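Local coordinates for FERM, ARHGEF and pleckstrin domain-containing protein 2 (Mus musculus, PDB 4GYV) that acts as a guanine nucleotide exchange factor that activates RAC1, here represented by its helical DH (RhoGEF) domain, at residues A[7-12]-A[71-76]; A[94-99]-A[181-186]. One frame throughout, in Å; residues are numbered along the deposited sequence.

Contact 1 (A[7-12]-A[71-76]); sequences EAYFIA and QRLALW
The indole of W76 reaches across from helix 56-77 and lies against the backbone and side chain of Y9 on helix 7-39. The two rings form a T-shaped pair: the phenol turns an edge toward the indole face. Their planes stand at 65°, and the Y9 ring centre is 5.1 Å from that of the five-membered ring of W76. From the Y9 ring it is CD1 that sits over this face, toward its rim. W76 CG is anti to its own backbone N (chi1 -167°), and this sends the six-membered ring across to helix 7-39. There W76 CZ2 comes within 3.6 Å of Y9 CA, and W76 CZ3 lies 3.8 Å from A12 CB. One turn earlier, L73 adds two methyl contacts. L73 CD1 meets Y9 CE1 at 3.7 Å, and L73 CD2 meets A12 CB at 3.9 Å. A leucine in place of W76 would probably leave the Y9 edge without its aromatic face and open a gap beside A12. The segments run roughly antiparallel, with axes 11.3 Å apart. No hydrogen bond crosses between them, so this buried contact between two helices of the DH domain is joined by aromatic and apolar contacts.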
# COMPACT_ATOMS: atom_id res chain seq x y z
N GLU A 7 19.85 15.21 -11.01
CA GLU A 7 19.10 15.84 -9.94
C GLU A 7 17.64 16.10 -10.32
O GLU A 7 16.74 16.05 -9.47
CB GLU A 7 19.79 17.10 -9.42
CG GLU A 7 19.07 17.71 -8.23
CD GLU A 7 19.87 18.78 -7.51
OE1 GLU A 7 19.25 19.47 -6.65
OE2 GLU A 7 21.09 18.92 -7.81
N ALA A 8 17.39 16.37 -11.59
CA ALA A 8 16.02 16.58 -12.01
C ALA A 8 15.22 15.30 -11.80
O ALA A 8 14.10 15.37 -11.30
CB ALA A 8 15.94 17.05 -13.45
N TYR A 9 15.80 14.15 -12.12
CA TYR A 9 15.09 12.89 -11.89
C TYR A 9 14.75 12.73 -10.40
O TYR A 9 13.61 12.41 -10.06
CB TYR A 9 15.82 11.65 -12.45
CG TYR A 9 15.18 10.37 -11.96
CD1 TYR A 9 13.97 9.94 -12.47
CD2 TYR A 9 15.75 9.62 -10.94
CE1 TYR A 9 13.36 8.80 -11.99
CE2 TYR A 9 15.14 8.48 -10.46
CZ TYR A 9 13.94 8.07 -10.98
OH TYR A 9 13.33 6.92 -10.49
N PHE A 10 15.71 12.97 -9.52
CA PHE A 10 15.46 12.85 -8.08
C PHE A 10 14.34 13.77 -7.58
O PHE A 10 13.49 13.34 -6.82
CB PHE A 10 16.72 13.06 -7.27
CG PHE A 10 17.76 11.99 -7.47
CD1 PHE A 10 17.46 10.66 -7.22
CD2 PHE A 10 19.05 12.31 -7.88
CE1 PHE A 10 18.42 9.67 -7.39
CE2 PHE A 10 20.01 11.32 -8.05
CZ PHE A 10 19.69 10.00 -7.82
N ILE A 11 14.31 15.01 -8.02
CA ILE A 11 13.24 15.91 -7.59
C ILE A 11 11.91 15.38 -8.06
O ILE A 11 10.95 15.32 -7.30
CB ILE A 11 13.45 17.33 -8.09
CG1 ILE A 11 14.71 17.92 -7.49
CG2 ILE A 11 12.27 18.22 -7.74
CD1 ILE A 11 15.19 19.11 -8.26
N ALA A 12 11.84 14.95 -9.32
CA ALA A 12 10.63 14.35 -9.86
C ALA A 12 10.18 13.19 -8.98
O ALA A 12 9.02 13.11 -8.60
CB ALA A 12 10.85 13.86 -11.28
N GLN A 71 2.44 8.54 -14.49
CA GLN A 71 2.59 8.10 -15.86
C GLN A 71 3.97 8.48 -16.30
O GLN A 71 4.72 7.68 -16.87
CB GLN A 71 1.63 8.86 -16.75
CG GLN A 71 0.36 8.17 -17.18
CD GLN A 71 -0.28 8.92 -18.36
OE1 GLN A 71 -1.11 9.81 -18.17
NE2 GLN A 71 0.14 8.58 -19.57
N ARG A 72 4.30 9.74 -16.02
CA ARG A 72 5.48 10.36 -16.58
C ARG A 72 6.72 9.73 -15.98
O ARG A 72 7.64 9.38 -16.70
CB ARG A 72 5.46 11.86 -16.34
CG ARG A 72 6.72 12.58 -16.73
CD ARG A 72 6.98 12.44 -18.22
NE ARG A 72 5.89 13.01 -19.01
CZ ARG A 72 5.76 14.30 -19.32
NH1 ARG A 72 6.64 15.20 -18.91
NH2 ARG A 72 4.72 14.70 -20.03
N LEU A 73 6.72 9.54 -14.67
CA LEU A 73 7.88 8.97 -14.00
C LEU A 73 8.15 7.57 -14.49
O LEU A 73 9.30 7.14 -14.55
CB LEU A 73 7.70 8.97 -12.49
CG LEU A 73 8.35 10.14 -11.75
CD1 LEU A 73 9.85 10.02 -11.90
CD2 LEU A 73 7.87 11.51 -12.26
N ALA A 74 7.11 6.84 -14.85
CA ALA A 74 7.35 5.48 -15.31
C ALA A 74 7.93 5.50 -16.73
O ALA A 74 8.71 4.63 -17.11
CB ALA A 74 6.09 4.66 -15.24
N LEU A 75 7.55 6.51 -17.50
CA LEU A 75 8.09 6.68 -18.83
C LEU A 75 9.56 7.10 -18.75
O LEU A 75 10.39 6.70 -19.57
CB LEU A 75 7.29 7.71 -19.61
CG LEU A 75 5.97 7.22 -20.18
CD1 LEU A 75 5.34 8.31 -20.97
CD2 LEU A 75 6.21 6.04 -21.04
N TRP A 76 9.84 7.92 -17.75
CA TRP A 76 11.17 8.43 -17.49
C TRP A 76 12.08 7.28 -17.05
O TRP A 76 13.18 7.12 -17.57
CB TRP A 76 11.07 9.51 -16.41
CG TRP A 76 12.28 10.36 -16.23
CD1 TRP A 76 13.57 10.00 -16.46
CD2 TRP A 76 12.31 11.71 -15.76
NE1 TRP A 76 14.41 11.05 -16.16
CE2 TRP A 76 13.67 12.11 -15.73
CE3 TRP A 76 11.33 12.62 -15.36
CZ2 TRP A 76 14.06 13.38 -15.33
CZ3 TRP A 76 11.72 13.89 -14.97
CH2 TRP A 76 13.08 14.26 -14.95

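Contact 2 (A[94-99]-A[181-186]); sequences ILLRNM and CHEALK
Helices 92-102 and 178-194 pack side by side in the helical bundle of the DH domain. Their segments 94-99 and 181-186 run nearly parallel, at 24°, with axes only 8.0 Å apart. The A184 methyl points at the other helix and lies against backbone as well as side chains: A184 CB is 3.5 Å from L96 CA and 3.8 Å from L95 C. L95 and L96 also bring their CB atoms to this methyl.

On one flank L96 and E183 lie side by side and point the same way. With chi1 at 167°, L96 turns CG back beside its own carbonyl carbon, and L96 CD1 leans over to E183 CB at 3.5 Å. The touching part of E183 is therefore aliphatic. On another flank the selenomethionine M99 passes its CG by A184 O at 3.7 Å. Its chain then bends away from 181-186, and M99 also packs on A187 and I188 further along that helix and on Y160 of helix 152-170.

N98 takes no part across the contact. N98 ND2 gives a nearly straight bond of 2.7 Å to I94 O, from above the carbonyl plane, and also bonds E68 of helix 56-77. I94 O thus accepts two donors, the second being N98 N. Between the two segments there is no hydrogen bond. Apolar contacts hold the pair, and the small A184 side chain is consistent with so close an approach of the backbones.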
# COMPACT_ATOMS: atom_id res chain seq x y z
N ILE A 94 4.01 19.12 -16.93
CA ILE A 94 2.98 18.61 -16.05
C ILE A 94 2.81 19.54 -14.84
O ILE A 94 1.69 19.95 -14.52
CB ILE A 94 3.31 17.17 -15.63
CG1 ILE A 94 3.28 16.28 -16.86
CG2 ILE A 94 2.35 16.64 -14.57
CD1 ILE A 94 3.56 14.88 -16.57
N LEU A 95 3.91 19.90 -14.21
CA LEU A 95 3.89 20.85 -13.11
C LEU A 95 3.20 22.14 -13.50
O LEU A 95 2.42 22.71 -12.73
CB LEU A 95 5.32 21.17 -12.66
CG LEU A 95 6.11 19.97 -12.15
CD1 LEU A 95 7.49 20.39 -11.76
CD2 LEU A 95 5.40 19.31 -10.99
N LEU A 96 3.49 22.62 -14.69
CA LEU A 96 2.96 23.90 -15.10
C LEU A 96 1.48 23.79 -15.31
O LEU A 96 0.74 24.68 -14.92
CB LEU A 96 3.62 24.33 -16.39
CG LEU A 96 2.96 25.50 -17.10
CD1 LEU A 96 3.09 26.72 -16.25
CD2 LEU A 96 3.63 25.68 -18.43
N ARG A 97 1.04 22.71 -15.93
CA ARG A 97 -0.39 22.51 -16.14
C ARG A 97 -1.09 22.47 -14.78
O ARG A 97 -2.03 23.22 -14.53
CB ARG A 97 -0.64 21.24 -16.97
CG ARG A 97 -2.11 20.88 -17.19
CD ARG A 97 -2.34 19.80 -18.25
NE ARG A 97 -1.73 18.51 -17.89
CZ ARG A 97 -0.71 17.95 -18.54
NH1 ARG A 97 -0.22 16.77 -18.13
NH2 ARG A 97 -0.17 18.54 -19.60
N ASN A 98 -0.61 21.64 -13.87
CA ASN A 98 -1.22 21.53 -12.55
C ASN A 98 -1.08 22.76 -11.65
O ASN A 98 -2.01 23.09 -10.93
CB ASN A 98 -0.76 20.25 -11.84
CG ASN A 98 -1.22 19.02 -12.56
OD1 ASN A 98 -2.23 18.42 -12.20
ND2 ASN A 98 -0.50 18.65 -13.62
N MSE A 99 0.05 23.46 -11.69
CA MSE A 99 0.14 24.67 -10.88
C MSE A 99 -0.86 25.71 -11.36
O MSE A 99 -1.49 26.38 -10.55
CB MSE A 99 1.55 25.24 -10.82
CG MSE A 99 2.57 24.35 -10.11
SE MSE A 99 2.04 23.50 -8.39
CE MSE A 99 1.60 21.75 -9.01
N CYS A 181 9.26 25.02 -16.16
CA CYS A 181 9.44 24.96 -14.72
C CYS A 181 9.38 26.34 -14.11
O CYS A 181 8.80 26.53 -13.04
CB CYS A 181 10.75 24.28 -14.36
SG CYS A 181 10.67 22.49 -14.47
N HIS A 182 9.97 27.30 -14.80
CA HIS A 182 9.94 28.67 -14.34
C HIS A 182 8.52 29.18 -14.35
O HIS A 182 8.08 29.85 -13.41
CB HIS A 182 10.88 29.56 -15.17
CG HIS A 182 12.28 29.60 -14.64
ND1 HIS A 182 12.77 30.67 -13.92
CD2 HIS A 182 13.29 28.70 -14.72
CE1 HIS A 182 14.03 30.42 -13.58
NE2 HIS A 182 14.37 29.24 -14.05
N GLU A 183 7.78 28.85 -15.40
CA GLU A 183 6.38 29.23 -15.49
C GLU A 183 5.59 28.65 -14.32
O GLU A 183 4.84 29.36 -13.65
CB GLU A 183 5.79 28.79 -16.83
CG GLU A 183 5.76 29.88 -17.86
CD GLU A 183 5.15 31.15 -17.30
OE1 GLU A 183 5.76 32.23 -17.46
OE2 GLU A 183 4.07 31.05 -16.68
N ALA A 184 5.79 27.36 -14.06
CA ALA A 184 5.12 26.67 -12.97
C ALA A 184 5.46 27.28 -11.61
O ALA A 184 4.59 27.42 -10.74
CB ALA A 184 5.49 25.19 -13.00
N LEU A 185 6.73 27.63 -11.41
CA LEU A 185 7.13 28.21 -10.15
C LEU A 185 6.42 29.54 -9.93
O LEU A 185 6.03 29.89 -8.81
CB LEU A 185 8.63 28.43 -10.12
CG LEU A 185 9.13 29.15 -8.88
CD1 LEU A 185 8.72 28.43 -7.62
CD2 LEU A 185 10.63 29.27 -8.94
N LYS A 186 6.26 30.28 -11.02
CA LYS A 186 5.58 31.56 -10.96
C LYS A 186 4.14 31.31 -10.52
O LYS A 186 3.62 32.01 -9.67
CB LYS A 186 5.65 32.26 -12.32
CG LYS A 186 5.00 33.64 -12.37
CD LYS A 186 5.04 34.18 -13.81
CE LYS A 186 4.15 35.41 -14.01
NZ LYS A 186 4.30 36.00 -15.38

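Overall arrangement
Near the N terminus, helix 7-39 enters contact 1 through residues 7-12. The chain continues through helix 45-52 into helix 56-77, and contact 1 closes there at 71-76. Contact 2 opens only afterwards, at 94-99 on helix 92-102. It closes at 181-186 on helix 178-194, after a longer, mostly helical span. The two closures follow in series and neither nest nor cross. Their centres are 15 Å apart, yet they touch where R72 CB packs on I94 CD1. R72 also forms a salt bridge with D93. Together they join four helices of the DH domain in two pairs. Helix 152-170 packs against both, through A8 in contact 1 and L95 and M99 in contact 2.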